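Local coordinates for cytokinin riboside 5'-monophosphate phosphoribohydrolase (Streptomyces coelicolor, PDB 5ZI9), which belongs to the LOG-like family of the SLOG clan, whose members are built on a parallel, Rossmann-like alpha/beta fold, and assembles here from six copies, at residues 58-63 with 153-158; 75-80 with 105-110. All blocks are in the same frame, centred on the assembly; numbering follows the deposited sequence.

Contact 1: 58-63 with 153-158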
loop_
_atom_site.group_PDB
_atom_site.type_symbol
_atom_site.label_atom_id
_atom_site.label_comp_id
_atom_site.label_asym_id
_atom_site.label_seq_id
_atom_site.Cartn_x
_atom_site.Cartn_y
_atom_site.Cartn_z
ATOM N N GLN B 58 5.710 -0.709 7.226
ATOM C CA GLN B 58 5.433 0.397 6.337
ATOM C C GLN B 58 4.766 1.547 7.085
ATOM O O GLN B 58 5.114 2.704 6.898
ATOM C CB GLN B 58 4.549 -0.067 5.180
ATOM C CG GLN B 58 4.436 0.910 4.007
ATOM C CD GLN B 58 3.186 0.704 3.172
ATOM O OE1 GLN B 58 2.134 0.269 3.677
ATOM N NE2 GLN B 58 3.285 1.004 1.895
ATOM N N SER B 59 3.811 1.229 7.949
ATOM C CA SER B 59 3.179 2.255 8.786
ATOM C C SER B 59 4.182 3.051 9.643
ATOM O O SER B 59 4.088 4.276 9.785
ATOM C CB SER B 59 2.148 1.621 9.698
ATOM O OG SER B 59 1.177 1.017 8.899
ATOM N N GLU B 60 5.135 2.333 10.218
ATOM C CA GLU B 60 6.148 2.963 11.041
ATOM C C GLU B 60 7.065 3.872 10.244
ATOM O O GLU B 60 7.419 4.926 10.722
ATOM C CB GLU B 60 6.972 1.936 11.820
ATOM C CG GLU B 60 7.841 2.652 12.840
ATOM C CD GLU B 60 8.294 1.780 13.978
ATOM O OE1 GLU B 60 9.379 1.170 13.852
ATOM O OE2 GLU B 60 7.611 1.757 15.015
ATOM N N PHE B 61 7.423 3.483 9.032
ATOM C CA PHE B 61 8.127 4.394 8.126
ATOM C C PHE B 61 7.305 5.627 7.852
ATOM O O PHE B 61 7.838 6.730 7.873
ATOM C CB PHE B 61 8.398 3.763 6.774
ATOM C CG PHE B 61 9.633 2.985 6.730
ATOM C CD1 PHE B 61 10.846 3.625 6.686
ATOM C CD2 PHE B 61 9.588 1.606 6.715
ATOM C CE1 PHE B 61 12.016 2.893 6.645
ATOM C CE2 PHE B 61 10.742 0.864 6.642
ATOM C CZ PHE B 61 11.975 1.511 6.616
ATOM N N ILE B 62 6.022 5.417 7.539
ATOM C CA ILE B 62 5.150 6.530 7.263
ATOM C C ILE B 62 5.096 7.480 8.422
ATOM O O ILE B 62 5.121 8.675 8.189
ATOM C CB ILE B 62 3.738 6.093 6.834
ATOM C CG1 ILE B 62 3.812 5.555 5.399
ATOM C CG2 ILE B 62 2.740 7.263 6.864
ATOM C CD1 ILE B 62 2.764 4.555 5.092
ATOM N N GLU B 63 5.019 6.948 9.647
ATOM C CA GLU B 63 4.900 7.762 10.861
ATOM C C GLU B 63 6.169 8.541 11.092
ATOM O O GLU B 63 6.127 9.724 11.419
ATOM C CB GLU B 63 4.608 6.883 12.063
ATOM C CG GLU B 63 3.154 6.460 12.158
ATOM C CD GLU B 63 2.910 5.039 12.663
ATOM O OE1 GLU B 63 3.661 4.533 13.532
ATOM O OE2 GLU B 63 1.936 4.436 12.165
ATOM N N PHE B 153 10.430 4.009 18.242
ATOM C CA PHE B 153 10.292 3.037 17.159
ATOM C C PHE B 153 10.219 1.660 17.736
ATOM O O PHE B 153 10.858 1.376 18.760
ATOM C CB PHE B 153 11.499 3.070 16.197
ATOM C CG PHE B 153 11.548 4.294 15.375
ATOM C CD1 PHE B 153 12.118 5.448 15.880
ATOM C CD2 PHE B 153 10.985 4.304 14.097
ATOM C CE1 PHE B 153 12.147 6.601 15.123
ATOM C CE2 PHE B 153 10.990 5.455 13.327
ATOM C CZ PHE B 153 11.572 6.618 13.857
ATOM N N ARG B 154 9.488 0.787 17.048
ATOM C CA ARG B 154 9.544 -0.615 17.412
ATOM C C ARG B 154 10.331 -1.506 16.469
ATOM O O ARG B 154 10.799 -2.586 16.878
ATOM C CB ARG B 154 8.167 -1.148 17.818
ATOM C CG ARG B 154 7.122 -1.150 16.761
ATOM C CD ARG B 154 5.820 -0.542 17.238
ATOM N NE ARG B 154 5.409 0.426 16.223
ATOM C CZ ARG B 154 4.159 0.739 15.893
ATOM N NH1 ARG B 154 3.958 1.675 14.952
ATOM N NH2 ARG B 154 3.111 0.150 16.484
ATOM N N TYR B 155 10.608 -1.018 15.270
ATOM C CA TYR B 155 11.505 -1.719 14.371
ATOM C C TYR B 155 12.877 -1.050 14.256
ATOM O O TYR B 155 13.022 0.006 13.669
ATOM C CB TYR B 155 10.872 -1.863 13.002
ATOM C CG TYR B 155 9.520 -2.497 13.080
ATOM C CD1 TYR B 155 9.381 -3.847 13.327
ATOM C CD2 TYR B 155 8.373 -1.726 12.940
ATOM C CE1 TYR B 155 8.136 -4.413 13.424
ATOM C CE2 TYR B 155 7.117 -2.286 13.029
ATOM C CZ TYR B 155 7.006 -3.632 13.274
ATOM O OH TYR B 155 5.765 -4.209 13.387
ATOM N N PHE B 156 13.868 -1.720 14.823
ATOM C CA PHE B 156 15.288 -1.382 14.765
ATOM C C PHE B 156 15.773 -0.808 13.435
ATOM O O PHE B 156 16.470 0.206 13.374
ATOM C CB PHE B 156 16.058 -2.669 15.054
ATOM C CG PHE B 156 17.458 -2.450 15.525
ATOM C CD1 PHE B 156 17.722 -1.950 16.839
ATOM C CD2 PHE B 156 18.549 -2.769 14.698
ATOM C CE1 PHE B 156 19.035 -1.760 17.297
ATOM C CE2 PHE B 156 19.869 -2.570 15.164
ATOM C CZ PHE B 156 20.104 -2.072 16.453
ATOM N N PHE B 157 15.373 -1.481 12.368
ATOM C CA PHE B 157 15.863 -1.234 11.027
ATOM C C PHE B 157 15.171 -0.091 10.370
ATOM O O PHE B 157 15.681 0.502 9.456
ATOM C CB PHE B 157 15.741 -2.510 10.245
ATOM C CG PHE B 157 16.632 -3.571 10.806
ATOM C CD1 PHE B 157 17.967 -3.655 10.386
ATOM C CD2 PHE B 157 16.198 -4.428 11.847
ATOM C CE1 PHE B 157 18.817 -4.612 10.919
ATOM C CE2 PHE B 157 17.061 -5.364 12.388
ATOM C CZ PHE B 157 18.360 -5.460 11.907
ATOM N N VAL B 158 14.007 0.246 10.871
ATOM C CA VAL B 158 13.375 1.486 10.490
ATOM C C VAL B 158 14.147 2.619 11.144
ATOM O O VAL B 158 14.535 3.557 10.474
ATOM C CB VAL B 158 11.896 1.525 10.888
ATOM C CG1 VAL B 158 11.300 2.855 10.498
ATOM C CG2 VAL B 158 11.147 0.411 10.159
#
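Glu60 OE2 is gripped twice by Arg154. The backbone N of Arg154 donates to it at 2.9 Å, on the syn side of the carboxylate. Arg154 NE reaches the same oxygen at 2.8 Å, from the other face of the carboxylate plane and 38° out of it. That second bond is nearly straight, lies in the guanidinium plane and is also a salt bridge. The other oxygen, Glu60 OE1, takes the N-H of Tyr155 at 2.9 Å with its syn lone pair. Three bonds therefore fix the rotation of the carboxylate. CG of Glu60 stands anti to the backbone N (chi1 -170°) and the chain beyond is extended, which carries the buried acid straight across to the turn before helix 156-165. OE1 also meets the edge of the Phe153 ring, in its plane, 3.5 Å from Phe153 CD2. The carboxylate and the Phe153 ring are turned almost perpendicular.

Arg154 bends at chi2 and chi3, and its NH1 makes a salt bridge with Glu63 OE1 at 3.2 Å. Its NH2 pairs with Glu63 of the third subunit. The cluster of charges continues across a subunit interface, where the two Glu63 carboxylates also come close.

Beside it the contact is apolar. Val158 lays CG1 over the centre of the Phe61 ring, a CH-pi contact of 3.9 Å from CG1 to the ring centroid. Val158 CG2 packs above the same ring, 3.6 Å from Phe61 CE2. Phe61 also packs on Phe61 of the second subunit.

Tyr155 is the N-cap residue of helix 156-165, and its side chain lies near a bound citrate. The whole is a salt-bridge network, with Glu60 and Arg154 buried, that ties helix 50-67 to the strand-to-helix turn of a Rossmann-like alpha/beta fold.

Contact 2: 75-80 with 105-110. With EDO (1,2-ethanediol), chain M; EDO (1,2-ethanediol), chain J.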
loop_
_atom_site.group_PDB
_atom_site.type_symbol
_atom_site.label_atom_id
_atom_site.label_comp_id
_atom_site.label_asym_id
_atom_site.label_seq_id
_atom_site.Cartn_x
_atom_site.Cartn_y
_atom_site.Cartn_z
ATOM N N ILE B 75 22.662 16.686 12.835
ATOM C CA ILE B 75 23.768 15.765 13.071
ATOM C C ILE B 75 23.285 14.705 14.062
ATOM O O ILE B 75 22.611 15.027 15.014
ATOM C CB ILE B 75 24.990 16.506 13.647
ATOM C CG1 ILE B 75 25.587 17.445 12.597
ATOM C CG2 ILE B 75 26.031 15.543 14.213
ATOM C CD1 ILE B 75 26.125 16.781 11.354
ATOM N N SER B 76 23.631 13.452 13.828
ATOM C CA SER B 76 23.198 12.371 14.705
ATOM C C SER B 76 24.329 12.033 15.649
ATOM O O SER B 76 25.436 11.752 15.192
ATOM C CB SER B 76 22.776 11.125 13.922
ATOM O OG SER B 76 21.498 11.307 13.348
ATOM N N VAL B 77 24.033 12.054 16.955
ATOM C CA VAL B 77 25.037 11.846 18.005
ATOM C C VAL B 77 24.798 10.551 18.751
ATOM O O VAL B 77 23.678 10.230 19.093
ATOM C CB VAL B 77 25.067 13.044 18.983
ATOM C CG1 VAL B 77 26.132 12.830 20.066
ATOM C CG2 VAL B 77 25.329 14.302 18.178
ATOM N N PHE B 78 25.872 9.816 18.975
ATOM C CA PHE B 78 25.828 8.482 19.575
ATOM C C PHE B 78 26.850 8.433 20.665
ATOM O O PHE B 78 27.825 9.189 20.685
ATOM C CB PHE B 78 26.179 7.385 18.557
ATOM C CG PHE B 78 25.290 7.381 17.367
ATOM C CD1 PHE B 78 24.070 6.710 17.396
ATOM C CD2 PHE B 78 25.639 8.111 16.231
ATOM C CE1 PHE B 78 23.231 6.767 16.304
ATOM C CE2 PHE B 78 24.820 8.133 15.140
ATOM C CZ PHE B 78 23.610 7.479 15.182
ATOM N N GLY B 79 26.638 7.495 21.550
ATOM C CA GLY B 79 27.506 7.318 22.669
ATOM C C GLY B 79 26.789 6.485 23.689
ATOM O O GLY B 79 25.570 6.297 23.603
ATOM N N SER B 80 27.563 6.010 24.658
ATOM C CA SER B 80 27.088 5.134 25.732
ATOM C C SER B 80 25.842 5.607 26.448
ATOM O O SER B 80 25.687 6.796 26.749
ATOM C CB SER B 80 28.178 4.922 26.763
ATOM O OG SER B 80 27.736 4.068 27.785
ATOM N N PHE B 105 22.801 23.226 13.250
ATOM C CA PHE B 105 22.266 21.867 13.143
ATOM C C PHE B 105 21.237 21.520 14.199
ATOM O O PHE B 105 21.319 21.981 15.343
ATOM C CB PHE B 105 23.392 20.835 13.256
ATOM C CG PHE B 105 24.383 20.902 12.135
ATOM C CD1 PHE B 105 24.020 20.519 10.852
ATOM C CD2 PHE B 105 25.676 21.356 12.358
ATOM C CE1 PHE B 105 24.932 20.580 9.810
ATOM C CE2 PHE B 105 26.585 21.432 11.319
ATOM C CZ PHE B 105 26.217 21.037 10.037
ATOM N N ALA B 106 20.297 20.650 13.838
ATOM C CA ALA B 106 19.496 19.961 14.856
ATOM C C ALA B 106 20.295 18.812 15.482
ATOM O O ALA B 106 21.227 18.292 14.880
ATOM C CB ALA B 106 18.205 19.462 14.252
ATOM N N VAL B 107 19.947 18.406 16.684
ATOM C CA VAL B 107 20.654 17.278 17.243
ATOM C C VAL B 107 19.753 16.065 17.355
ATOM O O VAL B 107 18.723 16.131 18.009
ATOM C CB VAL B 107 21.259 17.625 18.589
ATOM C CG1 VAL B 107 21.987 16.411 19.189
ATOM C CG2 VAL B 107 22.214 18.794 18.397
ATOM N N ILE B 108 20.167 14.963 16.722
ATOM C CA ILE B 108 19.420 13.701 16.753
ATOM C C ILE B 108 20.141 12.686 17.609
ATOM O O ILE B 108 21.311 12.478 17.431
ATOM C CB ILE B 108 19.212 13.114 15.337
ATOM C CG1 ILE B 108 18.382 14.055 14.455
ATOM C CG2 ILE B 108 18.455 11.789 15.431
ATOM C CD1 ILE B 108 18.448 13.708 12.990
ATOM N N THR B 109 19.443 12.064 18.547
ATOM C CA THR B 109 20.043 10.953 19.295
ATOM C C THR B 109 19.133 9.735 19.444
ATOM O O THR B 109 17.993 9.708 19.004
ATOM C CB THR B 109 20.485 11.363 20.707
ATOM O OG1 THR B 109 19.333 11.415 21.544
ATOM C CG2 THR B 109 21.217 12.681 20.683
ATOM N N GLY B 110 19.649 8.714 20.100
ATOM C CA GLY B 110 18.808 7.584 20.467
ATOM C C GLY B 110 17.722 7.859 21.484
ATOM O O GLY B 110 16.906 6.975 21.716
HETATM C C1 EDO M . 18.941 23.621 15.086
HETATM O O1 EDO M . 19.044 23.298 16.505
HETATM C C2 EDO M . 18.380 25.008 14.835
HETATM O O2 EDO M . 16.935 24.879 14.927
HETATM C C1 EDO J . 22.826 3.397 20.381
HETATM O O1 EDO J . 21.766 4.298 19.951
HETATM C C2 EDO J . 23.720 4.093 21.437
HETATM O O2 EDO J . 24.047 5.449 21.059
#
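Ile75 pairs with Val107, and Ser76 with Ile108, in a parallel ladder. It opens with the bond from Ile75 N to Ala106 O at 3.0 Å, and Ile75 O accepts from Ile108 N at 3.0 Å. Val77 N then donates to Ile108 O at 2.8 Å, with the donor nearly in line with the C=O bond. Ile108 O also receives a CA-H...O contact from Ser76 CA at 3.3 Å. Ile108 is thus held through both its N-H and its carbonyl.

Side chains meet on both faces of the sheet. Ile75 sets CG1 over one face of the Phe105 ring, 3.7 Å from Phe105 CG and offset toward the rim. Its chi1 of -68° places CG1 beside the backbone N, on the side of that ring. Val77 CG2 touches Val107 CG1 at 4.1 Å. On the other face Ser76 OG lies 3.5 Å from Ile108 CB.

These strands form a beta-alpha-beta crossover with helix 88-102 and are neighbours in the parallel sheet. Their short segments are twisted by 39°. Leu100 of the connecting helix packs on Ile75, Val77 and Val107. Helix 115-125 adds Ala119 against Val77 and Thr109. On the face with Ser76 and Ile108, Ser76 OG is hydrogen-bonded to Phe163 O.

Past the ladder, Thr109 OG1 is hydrogen-bonded to Asn120 and to Gly111 N. Gly110 begins a glycine-rich turn consistent with a Rossmann-type GxGxxA pattern. A 1,2-ethanediol, probably from the crystallisation liquor, donates through O2 to Gly79 O at 3.1 Å. The N-H of Gly79 returns only a weak bond to O2. The same O2 lies in plane at the edge of the Phe78 ring.

Overall arrangement
Both contacts are buried. Contact 2 lies within the central parallel sheet and joins two neighbouring strands of one chain. Contact 1 lies where helix 50-67 meets the end of strand 149-153 and the start of helix 156-165, with other subunits packed round it. Their chemistry differs. Contact 1 relies on carboxylates, an arginine and backbone N-H groups, with one apolar patch beside them. Contact 2 relies on backbone ladder bonds and apolar side chains. Their centres are about 19 Å apart and they do not touch. Helix 50-67 leads on to strand 74-78, and all of contact 2 lies in the chain between the two segments of contact 1. Helix 156-165 borders both, through Val158 and Phe163.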